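Side-chain contact in endoglucanase (Komagataeibacter sucrofermentans, PDB 6VC5), which probably hydrolyses internal beta-1,4-glucosidic linkages in cellulose, lichenin and cereal beta-D-glucans, as a glycoside hydrolase of family 8: residues 49-52 and 53-57. Residues are numbered along the deposited sequence; the frame is centred on the assembly and turned at random.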
# COMPACT_ATOMS: atom_id res chain seq x y z
N GLN A 49 -6.57 15.02 -14.92
CA GLN A 49 -7.95 14.88 -14.46
C GLN A 49 -8.79 13.99 -15.39
O GLN A 49 -9.66 13.26 -14.92
CB GLN A 49 -8.61 16.24 -14.27
CG GLN A 49 -9.93 16.11 -13.52
CD GLN A 49 -10.50 17.44 -13.06
OE1 GLN A 49 -10.02 18.51 -13.46
NE2 GLN A 49 -11.52 17.38 -12.22
N ALA A 50 -8.55 14.06 -16.70
CA ALA A 50 -9.32 13.22 -17.62
C ALA A 50 -9.12 11.75 -17.30
O ALA A 50 -10.07 10.96 -17.35
CB ALA A 50 -8.92 13.52 -19.06
N ALA A 51 -7.89 11.36 -16.96
CA ALA A 51 -7.65 9.98 -16.58
C ALA A 51 -8.26 9.67 -15.23
O ALA A 51 -8.93 8.64 -15.07
CB ALA A 51 -6.15 9.67 -16.58
N PHE A 52 -8.04 10.54 -14.23
CA PHE A 52 -8.56 10.30 -12.89
C PHE A 52 -10.05 10.03 -12.94
O PHE A 52 -10.54 9.06 -12.34
CB PHE A 52 -8.28 11.50 -11.98
CG PHE A 52 -8.79 11.30 -10.57
CD1 PHE A 52 -7.94 10.79 -9.59
CD2 PHE A 52 -10.12 11.53 -10.24
CE1 PHE A 52 -8.39 10.57 -8.30
CE2 PHE A 52 -10.58 11.28 -8.96
CZ PHE A 52 -9.72 10.80 -7.99
N GLU A 53 -10.78 10.88 -13.66
CA GLU A 53 -12.24 10.83 -13.68
C GLU A 53 -12.75 9.46 -14.13
O GLU A 53 -13.64 8.88 -13.49
CB GLU A 53 -12.78 11.93 -14.61
CG GLU A 53 -14.19 12.44 -14.28
CD GLU A 53 -14.35 13.94 -14.52
OE1 GLU A 53 -15.41 14.51 -14.16
OE2 GLU A 53 -13.40 14.56 -15.05
N VAL A 54 -12.17 8.91 -15.21
CA VAL A 54 -12.64 7.62 -15.72
C VAL A 54 -12.16 6.45 -14.85
O VAL A 54 -12.87 5.45 -14.72
CB VAL A 54 -12.32 7.42 -17.22
CG1 VAL A 54 -13.04 8.48 -18.07
CG2 VAL A 54 -10.82 7.41 -17.48
N ILE A 55 -10.96 6.54 -14.26
CA ILE A 55 -10.49 5.47 -13.39
C ILE A 55 -11.38 5.35 -12.15
O ILE A 55 -11.78 4.26 -11.75
CB ILE A 55 -9.01 5.67 -13.01
CG1 ILE A 55 -8.13 5.70 -14.26
CG2 ILE A 55 -8.57 4.55 -12.05
CD1 ILE A 55 -6.76 6.31 -13.99
N TRP A 56 -11.74 6.49 -11.56
CA TRP A 56 -12.65 6.48 -10.42
C TRP A 56 -14.06 6.00 -10.80
O TRP A 56 -14.64 5.17 -10.09
CB TRP A 56 -12.68 7.86 -9.76
CG TRP A 56 -13.78 8.06 -8.75
CD1 TRP A 56 -14.64 9.13 -8.69
CD2 TRP A 56 -14.13 7.21 -7.64
NE1 TRP A 56 -15.50 8.98 -7.64
CE2 TRP A 56 -15.22 7.82 -6.98
CE3 TRP A 56 -13.65 5.98 -7.16
CZ2 TRP A 56 -15.83 7.25 -5.85
CZ3 TRP A 56 -14.26 5.43 -6.03
CH2 TRP A 56 -15.33 6.07 -5.40
N VAL A 57 -14.62 6.50 -11.90
CA VAL A 57 -15.96 6.05 -12.29
C VAL A 57 -15.98 4.54 -12.52
O VAL A 57 -16.92 3.85 -12.10
CB VAL A 57 -16.49 6.84 -13.50
CG1 VAL A 57 -17.74 6.19 -14.05
CG2 VAL A 57 -16.80 8.26 -13.08
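An anti CG on both F52 and W56 (chi1 -179° and 168°) sends the phenyl and indole off the same flank of helix 49-62, side by side and pointing the same way. This is i to i+4 packing in an outer helix of the (alpha/alpha)6 barrel of glycoside hydrolase family 8: CE2 of F52 lies 4.1 Å from CB of W56, obliquely to the phenyl plane. Beneath them the backbone N of W56 bonds to O of F52 at 2.9 Å. Both rings meet Y112 and pack on M40 of helix 33-46 and L100 of helix 90-106, which buries them. A serine in place of this phenylalanine would probably open a gap against M40 and L100 and strip Y112 of one aromatic neighbour. On the next flank I55 sets CG1 beside its own backbone N, and CD1 reaches back to 4.3 Å from CB of A51. At the more open side Q49, extended beyond CG, crosses the bent chain of E53, CG of Q49 lying 4.1 Å from OE2 of E53, with amide and carboxylate planes turned only slightly against each other; OE1 of E53 makes a long, weak ion pair with R109. The E53 backbone N bonds to O of Q49 at 2.9 Å, the donor lying 23° out of the Q49 carbonyl plane.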